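Local coordinates for protein endo-beta-1,2-glucanase (Talaromyces funiculosus, PDB 6IMU) that cleaves internal beta-1,2-glucosidic linkages of beta-1,2-glucans, as an endo-acting glycoside hydrolase, at residues A[345-350]-A[416-421]; A[97-102]-A[442-447]; A[250-255]-A[306-311]. One frame throughout, in Å; residues are numbered along the deposited sequence.

Interaction 2 spans most of the chain, joining residues 97-102 to 442-447; within that span interaction 3 (250-255 with 306-311) closes before interaction 1 (345-350 with 416-421) begins. Interactions 2 and 3 belong to the helical body, consistent with an (alpha/alpha)6 barrel, and both border helix 80-94. Their centres are about 19 Å apart and they meet directly: Val447 N lies 2.7 Å from Leu310 O, a probable hydrogen bond. Interaction 1 is in the beta-rich part, its centre about 23 Å from interaction 2 and about 22 Å from interaction 3, with no touch. Interactions 2 and 3 thus join distant parts of the helical body, while interaction 1 joins a hairpin to the large antiparallel sheet.

Interaction 1 of 3, residues A[345-350]-A[416-421]; sequences ASINNV and STESTR. With NAG (2-acetamido-2-deoxy-beta-D-glucopyranose), chain E.
The N-glycosylated strand 347-352 of a beta-hairpin packs on strand 415-421 of the large antiparallel sheet, with Asn348 set on Glu418 and Ile347 on Ser419. Glu418 OE2 takes two hydrogen bonds from one residue. Asn348 N reaches its anti lone pair at 3.1 Å (157° at the hydrogen), while Asn348 ND2, 3.0 Å away, approaches from above the carboxylate plane although OE2 stays within the amide plane. The Glu418 chain starts with CG opposite the backbone N and bends at chi2 (88°), which turns the carboxylate to Asn348; the other oxygen, OE1, is held by Ser435 and Thr432. Ser419 OG donates to Asn348 O at 3.0 Å, so NH, carbonyl and side-chain amide of Asn348 are all engaged. Beside these bonds, Ile347 CG1 rests 3.5 Å from Ser419 CB. Farther along, Val350 CG1 lies against Arg421 CG at 3.6 Å. Asn349 ND2 carries C1 of the N-acetylglucosamine, and a water links Asn349 OD1 (2.9 Å), Arg421 NH1 and sugar O6. That water sits in plane at the edge of the guanidinium, which also forms salt bridges with Asp379 and Asp423. The contact joins the two-stranded hairpin 347-352/357-362 to strand 415-421 of the large sheet through side-chain bonds to Asn348, with no backbone-to-backbone bond between the two segments.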
loop_
_atom_site.group_PDB
_atom_site.type_symbol
_atom_site.label_atom_id
_atom_site.label_comp_id
_atom_site.label_asym_id
_atom_site.label_seq_id
_atom_site.Cartn_x
_atom_site.Cartn_y
_atom_site.Cartn_z
ATOM N N ALA A 345 2.673 0.197 12.262
ATOM C CA ALA A 345 2.356 0.960 11.078
ATOM C C ALA A 345 1.096 1.787 11.347
ATOM O O ALA A 345 0.291 1.435 12.207
ATOM C CB ALA A 345 2.179 0.029 9.901
ATOM N N SER A 346 0.939 2.873 10.585
ATOM C CA SER A 346 -0.262 3.690 10.592
ATOM C C SER A 346 -1.485 2.787 10.396
ATOM O O SER A 346 -1.515 1.957 9.482
ATOM C CB SER A 346 -0.192 4.760 9.533
ATOM O OG SER A 346 0.983 5.540 9.679
ATOM N N ILE A 347 -2.492 2.962 11.256
ATOM C CA ILE A 347 -3.547 1.977 11.399
ATOM C C ILE A 347 -4.736 2.594 12.146
ATOM O O ILE A 347 -4.575 3.516 12.957
ATOM C CB ILE A 347 -3.002 0.732 12.133
ATOM C CG1 ILE A 347 -3.905 -0.487 11.945
ATOM C CG2 ILE A 347 -2.759 1.030 13.608
ATOM C CD1 ILE A 347 -3.892 -1.057 10.547
ATOM N N ASN A 348 -5.923 2.042 11.881
ATOM C CA ASN A 348 -7.111 2.349 12.659
ATOM C C ASN A 348 -6.922 1.833 14.089
ATOM O O ASN A 348 -6.315 0.779 14.313
ATOM C CB ASN A 348 -8.379 1.785 12.017
ATOM C CG ASN A 348 -8.882 2.659 10.889
ATOM O OD1 ASN A 348 -9.515 3.674 11.146
ATOM N ND2 ASN A 348 -8.603 2.279 9.653
ATOM N N ASN A 349 -7.446 2.615 15.039
ATOM C CA ASN A 349 -7.448 2.308 16.460
ATOM C C ASN A 349 -8.540 1.269 16.736
ATOM O O ASN A 349 -9.313 0.920 15.840
ATOM C CB ASN A 349 -7.691 3.576 17.285
ATOM C CG ASN A 349 -7.112 3.521 18.683
ATOM O OD1 ASN A 349 -6.705 2.464 19.158
ATOM N ND2 ASN A 349 -7.075 4.670 19.342
ATOM N N VAL A 350 -8.611 0.812 17.990
ATOM C CA VAL A 350 -9.549 -0.232 18.411
ATOM C C VAL A 350 -10.998 0.246 18.242
ATOM O O VAL A 350 -11.282 1.444 18.200
ATOM C CB VAL A 350 -9.283 -0.690 19.858
ATOM C CG1 VAL A 350 -7.911 -1.314 19.998
ATOM C CG2 VAL A 350 -9.463 0.427 20.876
ATOM N N SER A 416 -7.387 -11.532 7.902
ATOM C CA SER A 416 -6.846 -10.854 9.085
ATOM C C SER A 416 -7.716 -9.652 9.466
ATOM O O SER A 416 -8.372 -9.028 8.622
ATOM C CB SER A 416 -5.403 -10.442 8.908
ATOM O OG SER A 416 -5.251 -9.490 7.859
ATOM N N THR A 417 -7.695 -9.341 10.766
ATOM C CA THR A 417 -8.356 -8.193 11.352
ATOM C C THR A 417 -7.378 -7.009 11.332
ATOM O O THR A 417 -6.165 -7.212 11.332
ATOM C CB THR A 417 -8.853 -8.545 12.759
ATOM O OG1 THR A 417 -9.645 -9.729 12.646
ATOM C CG2 THR A 417 -9.648 -7.435 13.407
ATOM N N GLU A 418 -7.932 -5.790 11.298
ATOM C CA GLU A 418 -7.185 -4.529 11.114
ATOM C C GLU A 418 -5.980 -4.451 12.064
ATOM O O GLU A 418 -4.837 -4.285 11.625
ATOM C CB GLU A 418 -8.135 -3.343 11.323
ATOM C CG GLU A 418 -7.454 -1.981 11.329
ATOM C CD GLU A 418 -7.305 -1.316 9.968
ATOM O OE1 GLU A 418 -7.665 -1.957 8.949
ATOM O OE2 GLU A 418 -6.850 -0.151 9.929
ATOM N N SER A 419 -6.240 -4.528 13.370
ATOM C CA SER A 419 -5.215 -4.248 14.378
ATOM C C SER A 419 -5.647 -4.759 15.753
ATOM O O SER A 419 -6.840 -4.988 15.984
ATOM C CB SER A 419 -4.913 -2.783 14.439
ATOM O OG SER A 419 -5.957 -2.061 15.086
ATOM N N THR A 420 -4.656 -4.891 16.646
ATOM C CA THR A 420 -4.858 -5.252 18.043
ATOM C C THR A 420 -3.955 -4.384 18.927
ATOM O O THR A 420 -2.845 -4.024 18.544
ATOM C CB THR A 420 -4.595 -6.743 18.293
ATOM O OG1 THR A 420 -4.905 -7.020 19.659
ATOM C CG2 THR A 420 -3.168 -7.159 18.003
ATOM N N ARG A 421 -4.448 -4.056 20.122
ATOM C CA ARG A 421 -3.584 -3.555 21.171
ATOM C C ARG A 421 -2.536 -4.630 21.476
ATOM O O ARG A 421 -2.851 -5.830 21.499
ATOM C CB ARG A 421 -4.392 -3.184 22.415
ATOM C CG ARG A 421 -5.177 -1.888 22.273
ATOM C CD ARG A 421 -5.821 -1.455 23.574
ATOM N NE ARG A 421 -4.828 -1.276 24.623
ATOM C CZ ARG A 421 -4.183 -0.142 24.878
ATOM N NH1 ARG A 421 -4.404 0.935 24.144
ATOM N NH2 ARG A 421 -3.328 -0.084 25.884
HETATM C C1 NAG E . -6.559 4.870 20.672
HETATM C C2 NAG E . -6.351 6.362 20.887
HETATM C C3 NAG E . -5.749 6.596 22.267
HETATM C C4 NAG E . -6.669 6.035 23.343
HETATM C C5 NAG E . -6.944 4.570 23.034
HETATM C C6 NAG E . -7.946 3.977 24.016
HETATM C C7 NAG E . -5.960 7.556 18.747
HETATM C C8 NAG E . -4.907 8.239 17.914
HETATM N N2 NAG E . -5.507 6.976 19.860
HETATM O O3 NAG E . -5.561 8.000 22.448
HETATM O O4 NAG E . -6.079 6.178 24.653
HETATM O O5 NAG E . -7.447 4.401 21.699
HETATM O O6 NAG E . -8.156 2.617 23.614
HETATM O O7 NAG E . -7.145 7.571 18.437
HETATM O O HOH W 1 -5.902 1.431 21.717
#

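Interaction 2 of 3, residues A[97-102]-A[442-447]; sequences SADAAR and AILGGV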
loop_
_atom_site.group_PDB
_atom_site.type_symbol
_atom_site.label_atom_id
_atom_site.label_comp_id
_atom_site.label_asym_id
_atom_site.label_seq_id
_atom_site.Cartn_x
_atom_site.Cartn_y
_atom_site.Cartn_z
ATOM N N SER A 97 -1.112 -15.445 -12.391
ATOM C CA SER A 97 -0.529 -15.806 -11.088
ATOM C C SER A 97 -1.464 -16.759 -10.336
ATOM O O SER A 97 -2.645 -16.457 -10.133
ATOM C CB SER A 97 -0.242 -14.582 -10.250
ATOM O OG SER A 97 -0.095 -14.924 -8.881
ATOM N N ALA A 98 -0.908 -17.897 -9.904
ATOM C CA ALA A 98 -1.649 -18.902 -9.169
ATOM C C ALA A 98 -2.026 -18.361 -7.780
ATOM O O ALA A 98 -3.093 -18.666 -7.264
ATOM C CB ALA A 98 -0.833 -20.172 -9.065
ATOM N N ASP A 99 -1.128 -17.568 -7.182
ATOM C CA ASP A 99 -1.336 -17.011 -5.843
ATOM C C ASP A 99 -2.454 -15.961 -5.889
ATOM O O ASP A 99 -3.301 -15.915 -5.003
ATOM C CB ASP A 99 -0.049 -16.418 -5.256
ATOM C CG ASP A 99 0.901 -17.416 -4.605
ATOM O OD1 ASP A 99 0.547 -18.606 -4.512
ATOM O OD2 ASP A 99 1.999 -16.986 -4.191
ATOM N N ALA A 100 -2.440 -15.112 -6.918
ATOM C CA ALA A 100 -3.515 -14.128 -7.113
ATOM C C ALA A 100 -4.845 -14.856 -7.369
ATOM O O ALA A 100 -5.899 -14.388 -6.953
ATOM C CB ALA A 100 -3.154 -13.183 -8.227
ATOM N N ALA A 101 -4.787 -16.015 -8.032
ATOM C CA ALA A 101 -5.975 -16.836 -8.298
ATOM C C ALA A 101 -6.512 -17.436 -6.991
ATOM O O ALA A 101 -7.732 -17.515 -6.783
ATOM C CB ALA A 101 -5.648 -17.911 -9.304
ATOM N N ARG A 102 -5.591 -17.868 -6.119
ATOM C CA ARG A 102 -5.932 -18.394 -4.785
ATOM C C ARG A 102 -6.782 -17.351 -4.036
ATOM O O ARG A 102 -7.732 -17.688 -3.327
ATOM C CB ARG A 102 -4.636 -18.756 -4.047
ATOM C CG ARG A 102 -4.811 -19.322 -2.646
ATOM C CD ARG A 102 -5.292 -20.749 -2.644
ATOM N NE ARG A 102 -5.305 -21.327 -1.306
ATOM C CZ ARG A 102 -6.099 -22.324 -0.937
ATOM N NH1 ARG A 102 -6.933 -22.857 -1.813
ATOM N NH2 ARG A 102 -6.060 -22.782 0.303
ATOM N N ALA A 442 2.590 -7.833 -1.176
ATOM C CA ALA A 442 3.983 -8.172 -0.821
ATOM C C ALA A 442 4.242 -9.674 -1.037
ATOM O O ALA A 442 5.284 -10.055 -1.549
ATOM C CB ALA A 442 4.292 -7.749 0.596
ATOM N N ILE A 443 3.277 -10.519 -0.665
ATOM C CA ILE A 443 3.361 -11.965 -0.879
ATOM C C ILE A 443 3.512 -12.264 -2.380
ATOM O O ILE A 443 4.216 -13.193 -2.744
ATOM C CB ILE A 443 2.145 -12.691 -0.264
ATOM C CG1 ILE A 443 2.216 -12.718 1.264
ATOM C CG2 ILE A 443 1.976 -14.086 -0.850
ATOM C CD1 ILE A 443 0.906 -13.068 1.940
ATOM N N LEU A 444 2.855 -11.471 -3.236
ATOM C CA LEU A 444 2.872 -11.671 -4.699
ATOM C C LEU A 444 4.139 -11.065 -5.318
ATOM O O LEU A 444 4.361 -11.204 -6.521
ATOM C CB LEU A 444 1.617 -11.047 -5.314
ATOM C CG LEU A 444 0.296 -11.701 -4.909
ATOM C CD1 LEU A 444 -0.895 -10.889 -5.404
ATOM C CD2 LEU A 444 0.207 -13.134 -5.409
ATOM N N GLY A 445 4.957 -10.403 -4.492
ATOM C CA GLY A 445 6.258 -9.867 -4.881
ATOM C C GLY A 445 6.181 -8.439 -5.416
ATOM O O GLY A 445 7.100 -7.984 -6.059
ATOM N N GLY A 446 5.091 -7.720 -5.130
ATOM C CA GLY A 446 4.854 -6.399 -5.719
ATOM C C GLY A 446 4.662 -6.499 -7.224
ATOM O O GLY A 446 4.560 -7.603 -7.761
ATOM N N VAL A 447 4.623 -5.346 -7.906
ATOM C CA VAL A 447 4.444 -5.300 -9.357
ATOM C C VAL A 447 5.698 -4.713 -10.023
ATOM O O VAL A 447 5.656 -4.371 -11.204
ATOM C CB VAL A 447 3.171 -4.521 -9.758
ATOM C CG1 VAL A 447 1.910 -5.197 -9.246
ATOM C CG2 VAL A 447 3.195 -3.064 -9.321
#
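The carboxylate of Asp99 is the flat side-chain group in this contact; across it, OD2 comes no nearer than 4.4 Å to Ile443 CG2, and no hydrogen bond crosses between the segments. The closer touch is made lower on the same side chain, where Asp99 CB meets the CD2 methyl of Leu444 at 3.3 Å, a tight carbon-carbon approach. That methyl points into the first turn of helix 98-104. It also comes within 3.6 Å of Ala100 N and 3.9 Å of Ser97 OG, while the other branch, CD1, reaches the methyl of Ala100 at 4.3 Å. Leu444 places both methyls there with CG turned away from its own carbonyl carbon (chi1 -65°) and an extended chi2.

The pairing sets the beginning of one helix against the end of another. Ser97 is the N-cap of helix 98-104: its OG accepts from Ala100 N at 3.1 Å along a nearly straight bond (172°), so the NH that Leu444 CD2 approaches is already satisfied. On the other side, helix 433-443 ends in a Schellman motif. Gly445 leaves the helix with positive phi, and two bonds run back into the last turn, one of them Gly445 N to Ala442 O at 3.0 Å; Leu444 lies within this turn, between Ile443, the last helical residue, and Gly445. His92 of helix 80-94 touches both Ala100 and Leu444. Helix 30-42 borders the same junction, Leu38 meeting Asp99 and Ile34 meeting Ile443.

Interaction 3 of 3, residues A[250-255]-A[306-311]; sequences EGELFT and TWKVLE
The chain leading into helix 252-261 comes nearest the 3-10 turn at 306-307 and the helix-like residues after it at Glu250 and Lys308, whose CA atoms are 5.3 Å apart. Beyond CG, the chains of Glu252 and Lys308 are both extended, and their ends meet in a salt bridge: Lys308 NZ donates to Glu252 OE1 at 2.7 Å from above the carboxylate plane. Tyr314 also bonds to OE1, Lys276 holds OE2, and Lys308 NZ has further partners in Pro248 O and Tyr472. With an alanine in place of Glu252, the buried ammonium of Lys308 would probably lose its counter-charge, and Lys276 its salt-bridge mate. Leu253 packs alongside, its CD2 3.8 Å from Lys308 CB and its CD1 3.7 Å from the carboxylate carbon CD of Glu311. Trp307 NE1 donates a bent bond (137°) of 2.8 Å to Glu311 OE2, on its anti lone pair. Glu250 CG lies against Trp307 CB, its carboxylate turning to His304. Helices 80-94 and 163-181 pack around Trp307 and Glu311, while helix 387-392 covers Leu310 and Val309.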
loop_
_atom_site.group_PDB
_atom_site.type_symbol
_atom_site.label_atom_id
_atom_site.label_comp_id
_atom_site.label_asym_id
_atom_site.label_seq_id
_atom_site.Cartn_x
_atom_site.Cartn_y
_atom_site.Cartn_z
ATOM N N GLU A 250 6.018 7.330 0.210
ATOM C CA GLU A 250 5.142 6.849 -0.870
ATOM C C GLU A 250 5.037 7.904 -1.975
ATOM O O GLU A 250 4.814 7.547 -3.130
ATOM C CB GLU A 250 3.745 6.487 -0.366
ATOM C CG GLU A 250 3.749 5.501 0.790
ATOM C CD GLU A 250 3.602 6.184 2.141
ATOM O OE1 GLU A 250 4.493 6.988 2.509
ATOM O OE2 GLU A 250 2.572 5.945 2.801
ATOM N N GLY A 251 5.217 9.182 -1.610
ATOM C CA GLY A 251 5.100 10.310 -2.534
ATOM C C GLY A 251 6.136 10.281 -3.652
ATOM O O GLY A 251 5.975 10.973 -4.671
ATOM N N GLU A 252 7.195 9.476 -3.478
ATOM C CA GLU A 252 8.283 9.424 -4.444
ATOM C C GLU A 252 7.800 8.820 -5.769
ATOM O O GLU A 252 8.369 9.120 -6.821
ATOM C CB GLU A 252 9.468 8.646 -3.882
ATOM C CG GLU A 252 10.735 8.849 -4.690
ATOM C CD GLU A 252 11.972 8.339 -3.980
ATOM O OE1 GLU A 252 12.306 7.153 -4.159
ATOM O OE2 GLU A 252 12.561 9.124 -3.213
ATOM N N LEU A 253 6.754 7.983 -5.717
ATOM C CA LEU A 253 6.180 7.414 -6.929
ATOM C C LEU A 253 5.667 8.541 -7.843
ATOM O O LEU A 253 5.848 8.483 -9.065
ATOM C CB LEU A 253 5.071 6.421 -6.570
ATOM C CG LEU A 253 5.541 5.145 -5.865
ATOM C CD1 LEU A 253 4.354 4.257 -5.524
ATOM C CD2 LEU A 253 6.564 4.390 -6.706
ATOM N N PHE A 254 5.073 9.586 -7.255
ATOM C CA PHE A 254 4.541 10.679 -8.058
ATOM C C PHE A 254 5.684 11.522 -8.651
ATOM O O PHE A 254 5.569 11.980 -9.776
ATOM C CB PHE A 254 3.558 11.555 -7.279
ATOM C CG PHE A 254 2.839 12.516 -8.189
ATOM C CD1 PHE A 254 1.787 12.081 -8.980
ATOM C CD2 PHE A 254 3.277 13.824 -8.326
ATOM C CE1 PHE A 254 1.158 12.950 -9.860
ATOM C CE2 PHE A 254 2.642 14.692 -9.199
ATOM C CZ PHE A 254 1.581 14.254 -9.960
ATOM N N THR A 255 6.775 11.713 -7.895
ATOM C CA THR A 255 7.976 12.387 -8.393
ATOM C C THR A 255 8.388 11.774 -9.740
ATOM O O THR A 255 8.583 12.500 -10.720
ATOM C CB THR A 255 9.131 12.323 -7.385
ATOM O OG1 THR A 255 8.690 12.870 -6.146
ATOM C CG2 THR A 255 10.357 13.085 -7.838
ATOM N N THR A 306 7.272 2.397 3.158
ATOM C CA THR A 306 8.137 1.623 2.264
ATOM C C THR A 306 7.369 1.205 0.995
ATOM O O THR A 306 7.926 0.524 0.145
ATOM C CB THR A 306 8.711 0.429 3.045
ATOM O OG1 THR A 306 9.465 0.969 4.132
ATOM C CG2 THR A 306 9.579 -0.492 2.218
ATOM N N TRP A 307 6.110 1.645 0.860
ATOM C CA TRP A 307 5.188 1.149 -0.169
ATOM C C TRP A 307 5.789 1.211 -1.589
ATOM O O TRP A 307 5.495 0.338 -2.407
ATOM C CB TRP A 307 3.832 1.871 -0.118
ATOM C CG TRP A 307 2.902 1.201 -1.076
ATOM C CD1 TRP A 307 2.502 1.659 -2.293
ATOM C CD2 TRP A 307 2.486 -0.175 -1.013
ATOM N NE1 TRP A 307 1.749 0.707 -2.929
ATOM C CE2 TRP A 307 1.747 -0.439 -2.183
ATOM C CE3 TRP A 307 2.640 -1.195 -0.069
ATOM C CZ2 TRP A 307 1.155 -1.674 -2.427
ATOM C CZ3 TRP A 307 2.052 -2.417 -0.309
ATOM C CH2 TRP A 307 1.309 -2.648 -1.469
ATOM N N LYS A 308 6.599 2.237 -1.881
ATOM C CA LYS A 308 7.109 2.508 -3.248
ATOM C C LYS A 308 7.830 1.284 -3.835
ATOM O O LYS A 308 7.784 1.066 -5.046
ATOM C CB LYS A 308 8.055 3.714 -3.265
ATOM C CG LYS A 308 9.390 3.499 -2.564
ATOM C CD LYS A 308 10.166 4.776 -2.365
ATOM C CE LYS A 308 11.560 4.535 -1.840
ATOM N NZ LYS A 308 12.348 5.785 -1.818
ATOM N N VAL A 309 8.478 0.484 -2.984
ATOM C CA VAL A 309 9.306 -0.635 -3.468
ATOM C C VAL A 309 8.429 -1.741 -4.078
ATOM O O VAL A 309 8.934 -2.600 -4.795
ATOM C CB VAL A 309 10.217 -1.195 -2.363
ATOM C CG1 VAL A 309 11.093 -0.107 -1.764
ATOM C CG2 VAL A 309 9.435 -1.930 -1.286
ATOM N N LEU A 310 7.118 -1.719 -3.815
ATOM C CA LEU A 310 6.217 -2.690 -4.429
ATOM C C LEU A 310 5.773 -2.268 -5.836
ATOM O O LEU A 310 5.192 -3.090 -6.560
ATOM C CB LEU A 310 5.030 -2.901 -3.498
ATOM C CG LEU A 310 5.379 -3.779 -2.296
ATOM C CD1 LEU A 310 5.788 -2.929 -1.105
ATOM C CD2 LEU A 310 4.233 -4.688 -1.953
ATOM N N GLU A 311 6.037 -1.019 -6.226
ATOM C CA GLU A 311 5.505 -0.484 -7.490
ATOM C C GLU A 311 6.608 -0.228 -8.527
ATOM O O GLU A 311 6.322 -0.247 -9.720
ATOM C CB GLU A 311 4.678 0.773 -7.223
ATOM C CG GLU A 311 3.510 0.521 -6.281
ATOM C CD GLU A 311 2.299 1.404 -6.508
ATOM O OE1 GLU A 311 2.034 1.763 -7.674
ATOM O OE2 GLU A 311 1.624 1.733 -5.515
#